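Beta-mannosidase (Trichoderma harzianum, PDB 4CVU) probably hydrolyses terminal beta-linked mannose residues from oligosaccharides and glycans, as a fungal beta-mannosidase of glycoside hydrolase family 2. Local coordinates at residues Glu194-Trp200 against Trp422-Thr426; Ser599-Thr605 against Glu721-Lys727; Leu624-His628 against Trp712-Trp717. All coordinates share one frame; numbering follows the deposited sequence.

Contact 1: residues Glu194-Trp200 against Trp422-Thr426; sequences EQNDFGW and WSSGT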
loop_
_atom_site.group_PDB
_atom_site.type_symbol
_atom_site.label_atom_id
_atom_site.label_comp_id
_atom_site.label_asym_id
_atom_site.label_seq_id
_atom_site.Cartn_x
_atom_site.Cartn_y
_atom_site.Cartn_z
ATOM N N GLU A 194 2.462 24.357 17.260
ATOM C CA GLU A 194 2.729 24.508 15.831
ATOM C C GLU A 194 1.386 24.466 15.160
ATOM O O GLU A 194 0.638 23.537 15.262
ATOM C CB GLU A 194 3.681 23.374 15.382
ATOM C CG GLU A 194 3.852 23.169 13.896
ATOM C CD GLU A 194 4.940 22.153 13.511
ATOM O OE1 GLU A 194 4.686 20.980 13.669
ATOM O OE2 GLU A 194 6.000 22.510 13.043
ATOM N N GLN A 195 1.045 25.556 14.487
ATOM C CA GLN A 195 -0.265 25.703 13.994
ATOM C C GLN A 195 -0.680 24.701 12.932
ATOM O O GLN A 195 -1.822 24.338 12.901
ATOM C CB GLN A 195 -0.511 27.155 13.552
ATOM C CG GLN A 195 -0.276 28.154 14.644
ATOM C CD GLN A 195 -1.424 28.356 15.614
ATOM O OE1 GLN A 195 -2.309 29.198 15.409
ATOM N NE2 GLN A 195 -1.391 27.626 16.732
ATOM N N ASN A 196 0.224 24.268 12.069
ATOM C CA ASN A 196 -0.083 23.333 11.058
ATOM C C ASN A 196 -0.412 21.948 11.569
ATOM O O ASN A 196 -0.918 21.162 10.846
ATOM C CB ASN A 196 0.928 23.280 9.944
ATOM C CG ASN A 196 2.238 22.746 10.373
ATOM O OD1 ASN A 196 3.067 23.438 10.892
ATOM N ND2 ASN A 196 2.401 21.444 10.188
ATOM N N ASP A 197 -0.187 21.721 12.841
ATOM C CA ASP A 197 -0.519 20.443 13.484
ATOM C C ASP A 197 -2.025 20.163 13.530
ATOM O O ASP A 197 -2.434 19.042 13.740
ATOM C CB ASP A 197 0.036 20.456 14.886
ATOM C CG ASP A 197 1.500 20.339 14.945
ATOM O OD1 ASP A 197 2.164 20.356 13.901
ATOM O OD2 ASP A 197 2.008 20.188 16.066
ATOM N N PHE A 198 -2.834 21.208 13.343
ATOM C CA PHE A 198 -4.271 21.093 13.238
ATOM C C PHE A 198 -4.779 21.118 11.792
ATOM O O PHE A 198 -5.992 21.335 11.555
ATOM C CB PHE A 198 -4.941 22.205 14.048
ATOM C CG PHE A 198 -4.412 22.307 15.449
ATOM C CD1 PHE A 198 -4.789 21.383 16.407
ATOM C CD2 PHE A 198 -3.461 23.264 15.776
ATOM C CE1 PHE A 198 -4.264 21.455 17.682
ATOM C CE2 PHE A 198 -2.913 23.324 17.037
ATOM C CZ PHE A 198 -3.333 22.415 17.999
ATOM N N GLY A 199 -3.834 20.928 10.844
ATOM C CA GLY A 199 -4.114 20.833 9.453
ATOM C C GLY A 199 -3.691 22.074 8.705
ATOM O O GLY A 199 -3.717 23.153 9.253
ATOM N N TRP A 200 -3.272 21.921 7.450
ATOM C CA TRP A 200 -3.104 23.096 6.560
ATOM C C TRP A 200 -3.513 22.645 5.160
ATOM O O TRP A 200 -3.850 21.455 4.929
ATOM C CB TRP A 200 -1.664 23.669 6.626
ATOM C CG TRP A 200 -1.548 25.232 6.519
ATOM C CD1 TRP A 200 -1.301 25.949 5.404
ATOM C CD2 TRP A 200 -1.682 26.195 7.589
ATOM N NE1 TRP A 200 -1.289 27.303 5.679
ATOM C CE2 TRP A 200 -1.527 27.480 7.012
ATOM C CE3 TRP A 200 -1.941 26.099 8.950
ATOM C CZ2 TRP A 200 -1.604 28.654 7.758
ATOM C CZ3 TRP A 200 -1.996 27.282 9.717
ATOM C CH2 TRP A 200 -1.823 28.551 9.100
ATOM N N TRP A 422 8.787 29.588 7.187
ATOM C CA TRP A 422 7.396 29.949 7.252
ATOM C C TRP A 422 6.765 29.722 8.623
ATOM O O TRP A 422 7.020 28.711 9.257
ATOM C CB TRP A 422 6.654 29.105 6.190
ATOM C CG TRP A 422 5.151 29.247 6.233
ATOM C CD1 TRP A 422 4.417 30.247 5.646
ATOM C CD2 TRP A 422 4.222 28.393 6.888
ATOM N NE1 TRP A 422 3.075 30.039 5.876
ATOM C CE2 TRP A 422 2.932 28.916 6.650
ATOM C CE3 TRP A 422 4.347 27.241 7.684
ATOM C CZ2 TRP A 422 1.772 28.328 7.176
ATOM C CZ3 TRP A 422 3.206 26.648 8.188
ATOM C CH2 TRP A 422 1.933 27.195 7.944
ATOM N N SER A 423 5.932 30.658 9.071
ATOM C CA SER A 423 5.133 30.448 10.305
ATOM C C SER A 423 3.712 30.052 9.903
ATOM O O SER A 423 3.154 30.672 9.000
ATOM C CB SER A 423 5.132 31.715 11.190
ATOM O OG SER A 423 4.642 32.871 10.473
ATOM N N SER A 424 3.096 29.054 10.550
ATOM C CA SER A 424 3.604 28.330 11.695
ATOM C C SER A 424 3.514 26.846 11.509
ATOM O O SER A 424 2.415 26.271 11.398
ATOM C CB SER A 424 2.880 28.712 13.004
ATOM O OG SER A 424 3.149 27.776 14.079
ATOM N N GLY A 425 4.707 26.353 11.212
ATOM C CA GLY A 425 5.378 25.221 11.842
ATOM C C GLY A 425 6.038 25.712 13.127
ATOM O O GLY A 425 5.344 25.964 14.135
ATOM N N THR A 426 7.354 25.842 13.118
ATOM C CA THR A 426 8.042 26.029 14.375
ATOM C C THR A 426 9.361 26.771 14.338
ATOM O O THR A 426 9.908 26.974 13.256
ATOM C CB THR A 426 8.289 24.638 14.983
ATOM O OG1 THR A 426 8.508 24.763 16.398
ATOM C CG2 THR A 426 9.451 23.974 14.362
#

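Contact 2: residues Ser599-Thr605 against Glu721-Lys727; sequences SMPSIQT and EYDGRWK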
loop_
_atom_site.group_PDB
_atom_site.type_symbol
_atom_site.label_atom_id
_atom_site.label_comp_id
_atom_site.label_asym_id
_atom_site.label_seq_id
_atom_site.Cartn_x
_atom_site.Cartn_y
_atom_site.Cartn_z
ATOM N N SER A 599 0.737 20.928 -7.745
ATOM C CA SER A 599 0.834 19.990 -8.802
ATOM C C SER A 599 0.919 18.616 -8.066
ATOM O O SER A 599 1.230 18.596 -6.877
ATOM C CB SER A 599 2.124 20.256 -9.585
ATOM O OG SER A 599 3.320 19.939 -8.804
ATOM N N MET A 600 0.601 17.552 -8.792
ATOM C CA MET A 600 0.651 16.192 -8.248
ATOM C C MET A 600 2.058 15.813 -7.971
ATOM O O MET A 600 2.965 16.226 -8.681
ATOM C CB MET A 600 0.142 15.209 -9.300
ATOM C CG MET A 600 -1.316 15.061 -9.564
ATOM S SD MET A 600 -2.235 14.674 -8.127
ATOM C CE MET A 600 -3.822 14.205 -8.738
ATOM N N PRO A 601 2.289 14.909 -6.988
ATOM C CA PRO A 601 3.622 14.386 -6.937
ATOM C C PRO A 601 3.803 13.204 -7.910
ATOM O O PRO A 601 2.823 12.671 -8.476
ATOM C CB PRO A 601 3.706 13.845 -5.495
ATOM C CG PRO A 601 2.328 13.420 -5.160
ATOM C CD PRO A 601 1.472 14.491 -5.830
ATOM N N SER A 602 5.043 12.720 -8.027
ATOM C CA SER A 602 5.333 11.556 -8.857
ATOM C C SER A 602 4.485 10.361 -8.427
ATOM O O SER A 602 4.063 10.272 -7.278
ATOM C CB SER A 602 6.825 11.193 -8.710
ATOM O OG SER A 602 7.045 10.752 -7.385
ATOM N N ILE A 603 4.235 9.448 -9.365
ATOM C CA ILE A 603 3.587 8.194 -9.005
ATOM C C ILE A 603 4.442 7.403 -7.998
ATOM O O ILE A 603 3.885 6.657 -7.179
ATOM C CB ILE A 603 3.203 7.328 -10.237
ATOM C CG1 ILE A 603 2.455 6.062 -9.793
ATOM C CG2 ILE A 603 4.422 6.954 -11.087
ATOM C CD1 ILE A 603 1.845 5.268 -10.924
ATOM N N GLN A 604 5.771 7.557 -8.023
ATOM C CA GLN A 604 6.614 6.755 -7.081
ATOM C C GLN A 604 6.358 7.305 -5.678
ATOM O O GLN A 604 6.359 6.569 -4.698
ATOM C CB GLN A 604 8.114 6.822 -7.395
ATOM C CG GLN A 604 8.535 6.213 -8.751
ATOM C CD GLN A 604 8.244 7.089 -9.961
ATOM O OE1 GLN A 604 7.882 8.232 -9.853
ATOM N NE2 GLN A 604 8.443 6.535 -11.140
ATOM N N THR A 605 6.137 8.636 -5.585
ATOM C CA THR A 605 5.823 9.246 -4.300
ATOM C C THR A 605 4.412 8.754 -3.843
ATOM O O THR A 605 4.292 8.129 -2.745
ATOM C CB THR A 605 5.984 10.781 -4.307
ATOM O OG1 THR A 605 7.395 11.166 -4.292
ATOM C CG2 THR A 605 5.322 11.356 -3.136
ATOM N N GLU A 721 9.339 16.676 -3.097
ATOM C CA GLU A 721 8.323 15.793 -2.576
ATOM C C GLU A 721 8.848 15.243 -1.227
ATOM O O GLU A 721 10.009 15.506 -0.849
ATOM C CB GLU A 721 7.973 14.705 -3.645
ATOM C CG GLU A 721 7.415 15.263 -4.970
ATOM C CD GLU A 721 7.338 14.227 -6.104
ATOM O OE1 GLU A 721 7.531 13.017 -5.852
ATOM O OE2 GLU A 721 7.035 14.607 -7.251
ATOM N N TYR A 722 7.966 14.573 -0.491
ATOM C CA TYR A 722 8.184 14.228 0.885
ATOM C C TYR A 722 9.551 13.601 1.107
ATOM O O TYR A 722 10.246 13.924 2.092
ATOM C CB TYR A 722 7.052 13.343 1.423
ATOM C CG TYR A 722 7.235 12.806 2.843
ATOM C CD1 TYR A 722 7.212 13.648 3.980
ATOM C CD2 TYR A 722 7.424 11.452 3.051
ATOM C CE1 TYR A 722 7.395 13.128 5.247
ATOM C CE2 TYR A 722 7.603 10.935 4.313
ATOM C CZ TYR A 722 7.566 11.778 5.428
ATOM O OH TYR A 722 7.726 11.204 6.692
ATOM N N ASP A 723 9.960 12.760 0.162
ATOM C CA ASP A 723 11.186 11.938 0.379
ATOM C C ASP A 723 12.383 12.682 -0.203
ATOM O O ASP A 723 13.509 12.233 -0.138
ATOM C CB ASP A 723 11.022 10.549 -0.191
ATOM C CG ASP A 723 11.114 10.467 -1.716
ATOM O OD1 ASP A 723 11.026 11.471 -2.500
ATOM O OD2 ASP A 723 11.195 9.293 -2.131
ATOM N N GLY A 724 12.089 13.824 -0.814
ATOM C CA GLY A 724 13.115 14.633 -1.427
ATOM C C GLY A 724 13.127 14.678 -2.944
ATOM O O GLY A 724 13.862 15.478 -3.494
ATOM N N ARG A 725 12.314 13.835 -3.614
ATOM C CA ARG A 725 12.363 13.669 -5.067
ATOM C C ARG A 725 12.002 15.015 -5.671
ATOM O O ARG A 725 11.069 15.606 -5.231
ATOM C CB ARG A 725 11.276 12.682 -5.553
ATOM C CG ARG A 725 11.235 12.524 -7.085
ATOM C CD ARG A 725 10.205 11.549 -7.593
ATOM N NE ARG A 725 10.642 10.176 -7.342
ATOM C CZ ARG A 725 11.311 9.385 -8.196
ATOM N NH1 ARG A 725 11.631 9.790 -9.415
ATOM N NH2 ARG A 725 11.679 8.147 -7.803
ATOM N N TRP A 726 12.729 15.403 -6.687
ATOM C CA TRP A 726 12.472 16.608 -7.474
ATOM C C TRP A 726 11.291 16.445 -8.437
ATOM O O TRP A 726 11.257 15.538 -9.246
ATOM C CB TRP A 726 13.722 16.945 -8.245
ATOM C CG TRP A 726 14.809 17.508 -7.415
ATOM C CD1 TRP A 726 15.098 17.194 -6.156
ATOM C CD2 TRP A 726 15.725 18.540 -7.791
ATOM N NE1 TRP A 726 16.172 17.925 -5.700
ATOM C CE2 TRP A 726 16.579 18.758 -6.690
ATOM C CE3 TRP A 726 15.951 19.249 -8.967
ATOM C CZ2 TRP A 726 17.592 19.695 -6.707
ATOM C CZ3 TRP A 726 16.977 20.166 -8.994
ATOM C CH2 TRP A 726 17.771 20.404 -7.849
ATOM N N LYS A 727 10.359 17.386 -8.379
ATOM C CA LYS A 727 9.403 17.607 -9.434
ATOM C C LYS A 727 10.145 18.229 -10.604
ATOM O O LYS A 727 11.369 18.370 -10.565
ATOM C CB LYS A 727 8.278 18.555 -8.978
ATOM C CG LYS A 727 7.438 18.026 -7.819
ATOM C CD LYS A 727 6.114 18.779 -7.697
ATOM C CE LYS A 727 5.338 18.311 -6.461
ATOM N NZ LYS A 727 4.091 19.059 -6.117
HETATM O O HOH W 1 9.571 9.505 -4.609
HETATM O O HOH W 2 7.916 11.022 -1.239
#

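Contact 3: residues Leu624-His628 against Trp712-Trp717; sequences LRNHH and WQAPTW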
loop_
_atom_site.group_PDB
_atom_site.type_symbol
_atom_site.label_atom_id
_atom_site.label_comp_id
_atom_site.label_asym_id
_atom_site.label_seq_id
_atom_site.Cartn_x
_atom_site.Cartn_y
_atom_site.Cartn_z
ATOM N N LEU A 624 -9.089 13.140 -1.377
ATOM C CA LEU A 624 -9.168 13.476 0.063
ATOM C C LEU A 624 -7.829 13.937 0.638
ATOM O O LEU A 624 -7.793 14.555 1.687
ATOM C CB LEU A 624 -9.761 12.328 0.895
ATOM C CG LEU A 624 -11.300 12.209 0.759
ATOM C CD1 LEU A 624 -11.869 11.003 1.494
ATOM C CD2 LEU A 624 -11.969 13.494 1.239
ATOM N N ARG A 625 -6.736 13.640 -0.055
ATOM C CA ARG A 625 -5.411 14.094 0.372
ATOM C C ARG A 625 -5.045 15.442 -0.227
ATOM O O ARG A 625 -4.046 16.060 0.172
ATOM C CB ARG A 625 -4.377 13.049 0.043
ATOM C CG ARG A 625 -4.496 11.813 0.925
ATOM C CD ARG A 625 -3.649 10.691 0.385
ATOM N NE ARG A 625 -2.227 10.942 0.663
ATOM C CZ ARG A 625 -1.561 10.465 1.725
ATOM N NH1 ARG A 625 -2.157 9.729 2.648
ATOM N NH2 ARG A 625 -0.289 10.783 1.907
ATOM N N ASN A 626 -5.853 15.941 -1.133
ATOM C CA ASN A 626 -5.656 17.298 -1.649
ATOM C C ASN A 626 -6.348 18.245 -0.679
ATOM O O ASN A 626 -7.601 18.246 -0.605
ATOM C CB ASN A 626 -6.266 17.454 -3.025
ATOM C CG ASN A 626 -5.907 18.784 -3.666
ATOM O OD1 ASN A 626 -5.428 19.729 -2.997
ATOM N ND2 ASN A 626 -6.014 18.827 -4.963
ATOM N N HIS A 627 -5.557 19.036 0.060
ATOM C CA HIS A 627 -6.147 19.960 0.992
ATOM C C HIS A 627 -6.262 21.343 0.423
ATOM O O HIS A 627 -6.524 22.277 1.162
ATOM C CB HIS A 627 -5.427 19.947 2.329
ATOM C CG HIS A 627 -5.639 18.678 3.099
ATOM N ND1 HIS A 627 -5.001 18.402 4.283
ATOM C CD2 HIS A 627 -6.448 17.620 2.856
ATOM C CE1 HIS A 627 -5.405 17.235 4.749
ATOM N NE2 HIS A 627 -6.274 16.733 3.895
ATOM N N HIS A 628 -6.060 21.454 -0.874
ATOM C CA HIS A 628 -6.365 22.689 -1.614
ATOM C C HIS A 628 -7.666 22.405 -2.355
ATOM O O HIS A 628 -7.618 21.823 -3.432
ATOM C CB HIS A 628 -5.244 23.010 -2.620
ATOM C CG HIS A 628 -5.463 24.299 -3.370
ATOM N ND1 HIS A 628 -5.686 25.500 -2.729
ATOM C CD2 HIS A 628 -5.431 24.581 -4.695
ATOM C CE1 HIS A 628 -5.819 26.467 -3.633
ATOM N NE2 HIS A 628 -5.674 25.935 -4.833
ATOM N N TRP A 712 4.008 15.600 3.353
ATOM C CA TRP A 712 3.501 14.253 3.074
ATOM C C TRP A 712 3.186 14.116 1.570
ATOM O O TRP A 712 3.380 15.055 0.801
ATOM C CB TRP A 712 2.283 13.903 3.970
ATOM C CG TRP A 712 0.991 14.584 3.653
ATOM C CD1 TRP A 712 0.812 15.784 3.066
ATOM C CD2 TRP A 712 -0.322 14.077 3.939
ATOM N NE1 TRP A 712 -0.526 16.066 2.963
ATOM C CE2 TRP A 712 -1.242 15.030 3.491
ATOM C CE3 TRP A 712 -0.802 12.907 4.517
ATOM C CZ2 TRP A 712 -2.635 14.850 3.603
ATOM C CZ3 TRP A 712 -2.204 12.724 4.621
ATOM C CH2 TRP A 712 -3.090 13.709 4.163
ATOM N N GLN A 713 2.613 12.990 1.178
ATOM C CA GLN A 713 2.402 12.656 -0.234
ATOM C C GLN A 713 1.035 13.138 -0.712
ATOM O O GLN A 713 0.017 12.530 -0.408
ATOM C CB GLN A 713 2.563 11.151 -0.420
ATOM C CG GLN A 713 3.877 10.643 0.094
ATOM C CD GLN A 713 3.824 10.293 1.518
ATOM O OE1 GLN A 713 2.984 10.816 2.276
ATOM N NE2 GLN A 713 4.698 9.376 1.926
ATOM N N ALA A 714 1.010 14.228 -1.472
ATOM C CA ALA A 714 -0.240 14.858 -1.754
ATOM C C ALA A 714 -0.042 15.939 -2.781
ATOM O O ALA A 714 1.057 16.437 -2.954
ATOM C CB ALA A 714 -0.806 15.471 -0.449
ATOM N N PRO A 715 -1.100 16.315 -3.488
ATOM C CA PRO A 715 -0.915 17.405 -4.456
ATOM C C PRO A 715 -0.755 18.733 -3.748
ATOM O O PRO A 715 -1.618 19.118 -2.963
ATOM C CB PRO A 715 -2.168 17.359 -5.299
ATOM C CG PRO A 715 -3.161 16.661 -4.509
ATOM C CD PRO A 715 -2.469 15.796 -3.493
ATOM N N THR A 716 0.376 19.405 -3.983
ATOM C CA THR A 716 0.642 20.720 -3.362
ATOM C C THR A 716 1.465 21.679 -4.223
ATOM O O THR A 716 1.800 21.417 -5.384
ATOM C CB THR A 716 1.481 20.549 -2.072
ATOM O OG1 THR A 716 2.845 20.384 -2.476
ATOM C CG2 THR A 716 1.013 19.327 -1.154
ATOM N N TRP A 717 1.882 22.767 -3.620
ATOM C CA TRP A 717 2.760 23.753 -4.271
ATOM C C TRP A 717 4.273 23.376 -4.205
ATOM O O TRP A 717 5.123 24.129 -4.696
ATOM C CB TRP A 717 2.552 25.148 -3.656
ATOM C CG TRP A 717 1.150 25.686 -3.616
ATOM C CD1 TRP A 717 0.636 26.681 -4.435
ATOM C CD2 TRP A 717 0.096 25.374 -2.683
ATOM N NE1 TRP A 717 -0.658 26.916 -4.134
ATOM C CE2 TRP A 717 -1.026 26.160 -3.052
ATOM C CE3 TRP A 717 -0.034 24.475 -1.622
ATOM C CZ2 TRP A 717 -2.257 26.059 -2.403
ATOM C CZ3 TRP A 717 -1.250 24.386 -0.959
ATOM C CH2 TRP A 717 -2.362 25.176 -1.356
HETATM O O HOH W 3 -2.579 17.977 1.441
HETATM O O HOH W 4 -2.692 19.707 -0.444
#

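Contact 1: residues Glu194-Trp200 against Trp422-Thr426
Gln195 and Ser424 hold the two loops together through one nearly straight bond: Gln195 N donates to Ser424 OG over 3.1 Å, with 178° at the hydrogen. One residue on, Asn196 N reaches Ser424 O at 3.0 Å, a more bent bond, so both the hydroxyl and the carbonyl of one serine grip the start of the 3-10 turn 195-197. Ser424 OG has a further partner in Gln448, and Gln195 CG packs beside the serine CB. Glu194 lies along Gly425. With CG anti to the backbone N (chi1 167°) and the chain extended beyond it, the methylenes run beside Gly425 O, and Glu194 OE2 comes within 3.0 Å of Gly425 CA; a beta carbon there would press on the carboxylate. The same OE2 accepts from Trp396 NE1, which fixes the acid end. The peptide between Ser423 and Ser424 is cis, and Ser424 N lies over one face of the Trp422 indole, toward its rim. The far edge of that indole meets Trp200 in a T-shaped pair, planes at 79°: Trp422 CH2 stands over the middle of the Trp200 ring, and Trp422 CZ2 is 3.4 Å from Trp200 CE2. Phe183 also stacks on Trp200. All touching residues are buried. The contact joins the galactose-binding-like domain, in its loop between helix 159-168 and strand 215-221, to the loop linking strand 418-421 with helix 430-439, while Phe198 packs back on Val159 and Ile163 of helix 159-168.

Contact 2: residues Ser599-Thr605 against Glu721-Lys727
Glu721 OE1 is gripped from the first turn of helix 603-609: Ser602 OG donates to it at 2.8 Å, on the syn lone pair, and Ser602 N adds a weak bond. Thr605 OG1 is also a donor to it in the model, but so close that this bond is doubtful. The other oxygen, Glu721 OE2, takes Ser602 N at 2.9 Å from above the carboxylate plane, so the acid sits across the helix start, its charge probably eased by the Ser602 amide and hydroxyl. Beside it, Pro601 CB lies against Glu721 CD. Arg725 bends at chi3 (-74°), bringing one guanidinium face against the Gln604 amide; the planes are 20° apart, stacked, with Gln604 OE1 4.0 Å above the guanidinium centre. Arg725 NH1 is held by His891 O, and one water in the guanidinium plane links Arg725 NE to Thr605 OG1 and Asp723 OD2. At the other end, extended Lys727 donates from NZ to Ser599 O at 3.0 Å, above the carbonyl plane, and to Ser599 OG at 2.9 Å, which also bonds Gln679. Thr605 N donates to Ser602 OG, making Ser602 a classical helix N-cap; across the contact, the type I turn 721-724 and the Asx turn of Asp723 shape the loop that carries Glu721.

Contact 3: residues Leu624-His628 against Trp712-Trp717
The loop that follows strand 702-705, the strand closing the parallel barrel against strand 380-389, meets the end of helix 620-625 in a buried aromatic and cationic cluster. Arg625 carries most of it. Its chain bends at chi3 (75°) and presents NE and NH2 side-on to a single acceptor: Gln713 O takes Arg625 NE at 3.0 Å, nearly along the C=O axis (172°), and Arg625 NH2 at 2.9 Å, both within the guanidinium plane. One face of the guanidinium lies over the six-membered ring of Trp712 in an off-centre cation-pi contact, Arg625 CZ being 4.1 Å from that ring's centroid. NH1 goes elsewhere, to the carbonyls of Asn71 and Gly73, so the guanidinium bonds three backbone carbonyls. A leucine in place of Arg625 would probably leave Gln713 O without either donor and the Trp712 face without its cation. Further along, Asn626 CB rests on Pro715 CG at 3.5 Å, while Asn626 OD1 accepts from His628 N in an Asx turn. Two waters bridge the segments: one joins Arg625 O to the indole Trp712 NE1, the other joins the backbone atoms His627 N and Pro715 O. His627 CE1 touches Trp712 CZ2 at 3.8 Å, and its ND1 bonds Gly203 O. The far end closes with a T-shaped pair, the edge of Trp717 over the His628 face with planes at 64°; Trp717 CZ2 lies 3.5 Å from His628 ND1, and Trp717 NE1 is anchored by Tyr575. Such a loop leaving the final strand belongs to the (beta/alpha)8 catalytic barrel known for family 2 glycosidases; here it packs against Arg625 at the end of helix 620-625 and the residues just after it.

How the contacts relate
Contacts 2 and 3 are neighbours, with centres 11 Å apart: contact 3 is nested within the loop that contact 2 closes, and both use the chain between strand 702-705 and helix 729-736. They touch directly, Ser599 N lying 2.6 Å from Thr716 O in a probable hydrogen bond, and Tyr722 packing on Gln713. Contact 1 precedes both along the chain. It reaches contact 3, centres 15 Å away, where Trp200 O packs 3.3 Å from His627 ND1, but stays about 11 Å from contact 2 at nearest atoms. A cadmium ion is about 9 Å from the Arg625 side chain. Contact 1 ties the galactose-binding-like domain to a barrel loop; contacts 2 and 3 fasten the chain after strand 702-705.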